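Citrate lyase (Yersinia pestis, PDB 3QLL) is a putative citrate lyase beta subunit, a CitE-like protein from a virulence operon that probably binds magnesium and acts as a lyase. Local coordinates at residues Ile72-Ser77 and Glu84-Lys89; Asn171-Ile176 and Ala184-Gly189; Phe230-Val235 and Ala254-Ala259. One frame throughout, in Å; residues are numbered along the deposited sequence.

Overall arrangement
The HpcH/HpaI aldolase/citrate lyase family builds on the TIM barrel, and the three contacts sample its eight-stranded parallel sheet one after another along the chain. Contact 1 leaves the second strand, contact 2 packs a helix against the sixth, and contact 3 joins the loops that follow the seventh and eighth. None touches another: centres lie 21 to 23 Å apart, and contacts 2 and 3 approach to about 5 Å between nearest atoms. Contact 2 lies across the chain's centre from both others. Arg107, predicted to bind substrate, has its side chain about 6 Å from that of Leu74 in contact 1 and about 7 Å from that of Ile256 in contact 3.

Contact 1: Ile72-Ser77 and Glu84-Lys89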
# COMPACT_ATOMS: atom_id res chain seq x y z
N ILE A 72 -20.65 13.42 -20.52
CA ILE A 72 -20.42 13.48 -21.94
C ILE A 72 -18.95 13.28 -22.20
O ILE A 72 -18.11 14.04 -21.69
CB ILE A 72 -20.87 14.83 -22.51
CG1 ILE A 72 -22.30 15.15 -22.10
CG2 ILE A 72 -20.66 14.87 -24.03
CD1 ILE A 72 -22.68 16.56 -22.41
N ASP A 73 -18.64 12.28 -23.01
CA ASP A 73 -17.26 11.85 -23.16
C ASP A 73 -16.70 12.24 -24.52
O ASP A 73 -17.21 11.82 -25.55
CB ASP A 73 -17.15 10.33 -22.92
CG ASP A 73 -15.72 9.85 -22.89
OD1 ASP A 73 -14.81 10.61 -22.44
OD2 ASP A 73 -15.53 8.65 -23.19
N LEU A 74 -15.58 12.96 -24.49
CA LEU A 74 -14.85 13.32 -25.70
C LEU A 74 -13.64 12.43 -25.93
O LEU A 74 -12.96 12.58 -26.94
CB LEU A 74 -14.39 14.77 -25.64
CG LEU A 74 -15.48 15.84 -25.56
CD1 LEU A 74 -14.82 17.21 -25.39
CD2 LEU A 74 -16.44 15.77 -26.79
N GLU A 75 -13.34 11.53 -25.00
CA GLU A 75 -12.07 10.81 -25.05
C GLU A 75 -12.18 9.42 -25.68
O GLU A 75 -12.45 9.30 -26.86
CB GLU A 75 -11.42 10.70 -23.68
CG GLU A 75 -9.94 10.38 -23.79
CD GLU A 75 -9.35 10.02 -22.46
OE1 GLU A 75 -10.16 9.86 -21.53
OE2 GLU A 75 -8.10 9.93 -22.33
N ASP A 76 -12.03 8.38 -24.85
CA ASP A 76 -11.69 7.04 -25.34
C ASP A 76 -12.82 6.36 -26.09
O ASP A 76 -12.58 5.45 -26.88
CB ASP A 76 -11.15 6.14 -24.21
CG ASP A 76 -9.63 6.25 -24.03
OD1 ASP A 76 -8.95 6.66 -24.99
OD2 ASP A 76 -9.12 5.94 -22.93
N SER A 77 -14.04 6.83 -25.88
CA SER A 77 -15.17 6.31 -26.62
C SER A 77 -15.28 6.97 -28.01
O SER A 77 -15.85 6.40 -28.94
CB SER A 77 -16.45 6.52 -25.81
OG SER A 77 -16.68 7.90 -25.57
N GLU A 84 -13.46 16.48 -33.49
CA GLU A 84 -14.03 17.78 -33.82
C GLU A 84 -15.56 17.70 -33.83
O GLU A 84 -16.25 18.55 -33.27
CB GLU A 84 -13.52 18.30 -35.16
CG GLU A 84 -13.96 19.71 -35.45
CD GLU A 84 -13.25 20.77 -34.62
OE1 GLU A 84 -11.99 20.75 -34.57
OE2 GLU A 84 -13.93 21.62 -34.01
N GLN A 85 -16.07 16.68 -34.52
CA GLN A 85 -17.49 16.39 -34.52
C GLN A 85 -18.03 16.35 -33.06
O GLN A 85 -18.81 17.21 -32.67
CB GLN A 85 -17.75 15.05 -35.21
CG GLN A 85 -19.21 14.71 -35.41
CD GLN A 85 -19.79 15.48 -36.60
OE1 GLN A 85 -19.42 15.23 -37.76
NE2 GLN A 85 -20.69 16.42 -36.33
N ALA A 86 -17.50 15.42 -32.25
CA ALA A 86 -17.95 15.17 -30.86
C ALA A 86 -17.86 16.42 -29.99
O ALA A 86 -18.71 16.69 -29.13
CB ALA A 86 -17.13 14.06 -30.24
N ARG A 87 -16.79 17.16 -30.21
CA ARG A 87 -16.54 18.42 -29.54
C ARG A 87 -17.71 19.39 -29.61
O ARG A 87 -18.28 19.77 -28.59
CB ARG A 87 -15.29 19.07 -30.12
CG ARG A 87 -14.76 20.30 -29.42
CD ARG A 87 -13.39 20.66 -30.01
NE ARG A 87 -12.42 19.62 -29.71
CZ ARG A 87 -11.61 19.04 -30.59
NH1 ARG A 87 -11.63 19.40 -31.86
NH2 ARG A 87 -10.77 18.10 -30.18
N GLN A 88 -18.07 19.80 -30.84
CA GLN A 88 -19.08 20.85 -31.00
C GLN A 88 -20.56 20.55 -30.64
O GLN A 88 -21.29 21.42 -30.19
CB GLN A 88 -19.01 21.37 -32.42
CG GLN A 88 -17.71 22.09 -32.67
CD GLN A 88 -17.35 22.17 -34.15
OE1 GLN A 88 -17.52 21.21 -34.91
NE2 GLN A 88 -16.76 23.30 -34.53
N LYS A 89 -20.99 19.32 -30.80
CA LYS A 89 -22.24 18.90 -30.19
C LYS A 89 -22.34 19.17 -28.69
O LYS A 89 -23.34 19.69 -28.18
CB LYS A 89 -22.46 17.44 -30.44
CG LYS A 89 -22.70 17.21 -31.88
CD LYS A 89 -22.90 15.76 -32.17
CE LYS A 89 -23.15 15.59 -33.64
NZ LYS A 89 -23.35 14.17 -34.07
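Leu74 packs on Ala86 in a buried, apolar contact of the TIM barrel, between the turn just after strand 69-73 and helix 83-91. This is part of one beta-alpha unit, in which the leucine just past the strand packs on the helix that follows. On the turn side, a single methyl does the touching: CD2 of Leu74 lies 3.9 Å from CB of Ala86. The same methyl also reaches the helix backbone, with Leu74 CD2 3.4 Å from Ala86 O and 3.7 Å from Arg87 N. No hydrogen bond crosses between the two segments. In the leucine, chi1 of -62° sets CG anti to the carbonyl carbon, and chi2 of 175° then turns CD2 to the helix, while the side chain also meets Leu106 of strand 104-107 and Asp119 of helix 114-125.

The polar groups beside this apolar patch find partners within their own segment and in neighbouring parts of the barrel. Arg87 turns from the contact: its NH1 meets Glu84 OE1 at 3.0 Å, with the carboxylate at the edge of the guanidinium and in its plane, while NE and NH2 form salt bridges with Asp119 and Glu118. Three carboxylates around one guanidinium would be expected to keep it charged and fix its rotation. At the strand end, Asp73 organises the turn toward the mouth of the barrel and forms a salt bridge to Arg107, a residue predicted to bind substrate. Asp73 OD1 accepts from the backbone N of Glu75 at 3.1 Å, making an Asx turn, with the N-H arriving steeply from above the carboxylate plane. The other oxygen, Asp73 OD2, takes the hydroxyl of Ser77 at 2.7 Å between OG and OD2, a donor lying 39° out of that plane.

Contact 2: Asn171-Ile176 and Ala184-Gly189; sequences NAVESI and AGLIFG
Leu186 of strand 183-188 spreads its two methyls over two residues of helix 173-177, and the contact across the segments is wholly apolar. CD2 of Leu186 meets CG2 of Ile176 at 4.1 Å, the two side chains crossing at a slant. The other branch, CD1 of Leu186, lies 4.2 Å from CG2 of Val173, one helical turn earlier. In Ile176, chi1 of -69° sets CG2 anti to the backbone N and turns that methyl toward the leucine. All three residues are buried. As in other TIM barrels, a strand side chain pointing out of the barrel is met by the surrounding helices: Leu213 of helix 203-220 packs on both Val173 and Leu186, and Ile164 of strand 159-164 touches Val173 and Ile176.

No hydrogen bond crosses between the segments; on the helical side, Ala172, at the N-cap position, offers its carbonyl O to two donors: the backbone N of Ile176 at 3.0 Å and, more loosely, OG of Ser175 at 3.2 Å from Ala172 O. The hydroxyl is tilted 21° from the carbonyl plane. Glu174 forms a salt bridge with Arg212, whose guanidinium also donates to OD1 of Asn171.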
# COMPACT_ATOMS: atom_id res chain seq x y z
N ASN A 171 1.15 7.68 -7.59
CA ASN A 171 2.25 8.10 -6.71
C ASN A 171 2.11 9.56 -6.25
O ASN A 171 2.71 9.97 -5.27
CB ASN A 171 3.63 7.84 -7.35
CG ASN A 171 3.99 6.37 -7.33
OD1 ASN A 171 3.45 5.61 -6.53
ND2 ASN A 171 4.87 5.95 -8.20
N ALA A 172 1.36 10.36 -7.00
CA ALA A 172 1.15 11.74 -6.62
C ALA A 172 -0.26 11.96 -6.09
O ALA A 172 -0.70 13.10 -6.02
CB ALA A 172 1.43 12.67 -7.81
N VAL A 173 -0.98 10.88 -5.73
CA VAL A 173 -2.42 11.03 -5.45
C VAL A 173 -2.71 11.94 -4.25
O VAL A 173 -3.69 12.67 -4.24
CB VAL A 173 -3.17 9.65 -5.33
CG1 VAL A 173 -2.88 8.93 -4.00
CG2 VAL A 173 -4.67 9.86 -5.51
N GLU A 174 -1.83 11.91 -3.25
CA GLU A 174 -1.98 12.77 -2.10
C GLU A 174 -1.92 14.24 -2.52
O GLU A 174 -2.75 15.04 -2.11
CB GLU A 174 -0.94 12.45 -1.01
CG GLU A 174 -1.13 11.01 -0.45
CD GLU A 174 -0.66 9.91 -1.42
OE1 GLU A 174 0.15 10.22 -2.32
OE2 GLU A 174 -1.10 8.73 -1.29
N SER A 175 -0.97 14.60 -3.35
CA SER A 175 -0.87 16.00 -3.74
C SER A 175 -1.97 16.43 -4.73
O SER A 175 -2.35 17.60 -4.70
CB SER A 175 0.54 16.31 -4.30
OG SER A 175 0.78 15.87 -5.61
N ILE A 176 -2.43 15.53 -5.61
CA ILE A 176 -3.57 15.78 -6.52
C ILE A 176 -4.90 16.05 -5.77
O ILE A 176 -5.67 16.92 -6.16
CB ILE A 176 -3.75 14.60 -7.51
CG1 ILE A 176 -2.57 14.61 -8.48
CG2 ILE A 176 -5.12 14.66 -8.23
CD1 ILE A 176 -2.40 13.32 -9.29
N ALA A 184 -13.70 18.17 -6.79
CA ALA A 184 -14.90 17.67 -6.11
C ALA A 184 -14.97 16.15 -5.99
O ALA A 184 -15.92 15.62 -5.47
CB ALA A 184 -16.15 18.18 -6.84
N GLY A 185 -13.92 15.46 -6.43
CA GLY A 185 -13.89 14.02 -6.42
C GLY A 185 -12.87 13.46 -7.40
O GLY A 185 -12.41 14.15 -8.32
N LEU A 186 -12.49 12.21 -7.17
CA LEU A 186 -11.57 11.51 -8.06
C LEU A 186 -12.19 10.16 -8.51
O LEU A 186 -12.68 9.38 -7.70
CB LEU A 186 -10.25 11.28 -7.36
CG LEU A 186 -9.40 12.51 -7.06
CD1 LEU A 186 -8.18 12.13 -6.22
CD2 LEU A 186 -8.96 13.22 -8.39
N ILE A 187 -12.07 9.88 -9.80
CA ILE A 187 -12.48 8.62 -10.36
C ILE A 187 -11.23 7.71 -10.51
O ILE A 187 -10.14 8.18 -10.82
CB ILE A 187 -13.17 8.80 -11.75
CG1 ILE A 187 -14.43 9.66 -11.61
CG2 ILE A 187 -13.51 7.47 -12.38
CD1 ILE A 187 -14.99 10.13 -12.92
N PHE A 188 -11.37 6.43 -10.15
CA PHE A 188 -10.31 5.44 -10.38
C PHE A 188 -10.40 4.95 -11.80
O PHE A 188 -11.48 4.58 -12.28
CB PHE A 188 -10.47 4.26 -9.45
CG PHE A 188 -9.35 3.25 -9.52
CD1 PHE A 188 -8.02 3.64 -9.35
CD2 PHE A 188 -9.63 1.89 -9.71
CE1 PHE A 188 -6.98 2.70 -9.38
CE2 PHE A 188 -8.59 0.94 -9.74
CZ PHE A 188 -7.27 1.35 -9.58
N GLY A 189 -9.28 4.92 -12.50
CA GLY A 189 -9.33 4.36 -13.85
C GLY A 189 -8.66 2.98 -13.86
O GLY A 189 -7.47 2.87 -14.24

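Contact 3: Phe230-Val235 and Ala254-Ala259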
# COMPACT_ATOMS: atom_id res chain seq x y z
N PHE A 230 -16.43 -3.46 -16.61
CA PHE A 230 -16.41 -3.69 -18.07
C PHE A 230 -17.55 -4.59 -18.58
O PHE A 230 -18.21 -4.23 -19.55
CB PHE A 230 -15.04 -4.26 -18.50
CG PHE A 230 -14.78 -5.69 -18.05
CD1 PHE A 230 -14.77 -6.01 -16.69
CD2 PHE A 230 -14.56 -6.72 -18.97
CE1 PHE A 230 -14.56 -7.32 -16.26
CE2 PHE A 230 -14.34 -8.03 -18.54
CZ PHE A 230 -14.33 -8.33 -17.19
N ASP A 231 -17.71 -5.78 -18.01
CA ASP A 231 -18.69 -6.75 -18.52
C ASP A 231 -20.14 -6.33 -18.20
O ASP A 231 -20.63 -6.49 -17.07
CB ASP A 231 -18.38 -8.14 -17.96
CG ASP A 231 -18.85 -9.25 -18.86
OD1 ASP A 231 -19.79 -9.04 -19.65
OD2 ASP A 231 -18.23 -10.33 -18.81
N VAL A 232 -20.86 -5.90 -19.22
CA VAL A 232 -22.27 -5.54 -19.10
C VAL A 232 -23.16 -6.74 -18.82
O VAL A 232 -24.21 -6.60 -18.20
CB VAL A 232 -22.77 -4.85 -20.38
CG1 VAL A 232 -23.97 -3.97 -20.07
CG2 VAL A 232 -21.64 -4.06 -21.06
N HIS A 233 -22.71 -7.92 -19.25
CA HIS A 233 -23.51 -9.13 -19.13
C HIS A 233 -23.33 -9.80 -17.78
O HIS A 233 -24.22 -10.52 -17.34
CB HIS A 233 -23.19 -10.10 -20.25
CG HIS A 233 -23.50 -9.55 -21.60
ND1 HIS A 233 -24.64 -8.82 -21.84
CD2 HIS A 233 -22.83 -9.62 -22.77
CE1 HIS A 233 -24.66 -8.46 -23.11
NE2 HIS A 233 -23.58 -8.93 -23.70
N ASP A 234 -22.19 -9.57 -17.14
CA ASP A 234 -21.91 -10.14 -15.83
C ASP A 234 -22.43 -9.25 -14.71
O ASP A 234 -21.64 -8.63 -13.96
CB ASP A 234 -20.39 -10.39 -15.68
CG ASP A 234 -20.01 -10.98 -14.32
OD1 ASP A 234 -20.89 -11.54 -13.64
OD2 ASP A 234 -18.82 -10.93 -13.96
N VAL A 235 -23.75 -9.27 -14.51
CA VAL A 235 -24.40 -8.52 -13.43
C VAL A 235 -23.89 -8.94 -12.02
O VAL A 235 -23.73 -8.10 -11.14
CB VAL A 235 -25.96 -8.66 -13.52
CG1 VAL A 235 -26.38 -10.13 -13.48
CG2 VAL A 235 -26.69 -7.84 -12.47
N ALA A 254 -18.56 4.58 -11.42
CA ALA A 254 -18.83 4.92 -12.81
C ALA A 254 -19.46 3.77 -13.56
O ALA A 254 -19.47 2.60 -13.11
CB ALA A 254 -17.55 5.38 -13.51
N ALA A 255 -19.91 4.06 -14.77
CA ALA A 255 -20.64 3.07 -15.53
C ALA A 255 -20.44 3.39 -17.00
O ALA A 255 -20.21 4.54 -17.35
CB ALA A 255 -22.14 3.08 -15.16
N ILE A 256 -20.58 2.39 -17.85
CA ILE A 256 -20.33 2.60 -19.27
C ILE A 256 -21.53 2.11 -20.05
O ILE A 256 -21.52 2.11 -21.27
CB ILE A 256 -19.03 1.87 -19.74
CG1 ILE A 256 -18.76 0.62 -18.92
CG2 ILE A 256 -17.83 2.80 -19.65
CD1 ILE A 256 -19.59 -0.57 -19.30
N HIS A 257 -22.59 1.75 -19.33
CA HIS A 257 -23.85 1.31 -19.94
C HIS A 257 -25.02 1.50 -18.96
O HIS A 257 -24.90 1.18 -17.78
CB HIS A 257 -23.75 -0.16 -20.35
CG HIS A 257 -24.88 -0.62 -21.22
ND1 HIS A 257 -26.19 -0.65 -20.78
CD2 HIS A 257 -24.90 -1.08 -22.50
CE1 HIS A 257 -26.96 -1.10 -21.75
NE2 HIS A 257 -26.21 -1.37 -22.80
N PRO A 258 -26.14 2.08 -19.44
CA PRO A 258 -27.30 2.41 -18.59
C PRO A 258 -27.90 1.20 -17.83
O PRO A 258 -28.58 1.41 -16.82
CB PRO A 258 -28.32 2.95 -19.60
CG PRO A 258 -27.51 3.45 -20.76
CD PRO A 258 -26.33 2.50 -20.84
N ALA A 259 -27.67 -0.01 -18.31
CA ALA A 259 -28.14 -1.21 -17.60
C ALA A 259 -27.49 -1.38 -16.21
O ALA A 259 -28.02 -2.07 -15.33
CB ALA A 259 -27.89 -2.45 -18.44
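Two loops at the C-terminal end of the barrel strands, the place where TIM barrels carry their active sites, meet here through Val232 and His257 at the protein surface. CG1 of Val232 stands over one face of the imidazole as a CH-pi contact, 3.9 Å from the centroid of the His257 ring and 23° off its normal. It is displaced toward the rim, with Val232 CG1 3.7 Å from His257 CG. The two side chains cross at about a right angle. With chi1 at -169°, His257 carries its ring opposite the backbone N, where ND1 can accept from the backbone N of Ala259 at 2.9 Å. That donor lies in the ring plane and the bond is nearly straight (170°), which fixes the ring's rotation and hence the face offered to the valine.

A looser patch involves Ile256, whose CD1 lies 3.9 Å from Phe230 O and 4.4 Å from Val232 CG2. Within segment 230-235, Asp231 OD1 accepts from the backbone N of His233 in an Asx turn. Segment 230-235 belongs to the loop between strand 224-226 and helix 235-248, whose start Asp234 caps, while segment 254-259 continues strand 252-255 toward helix 261-267.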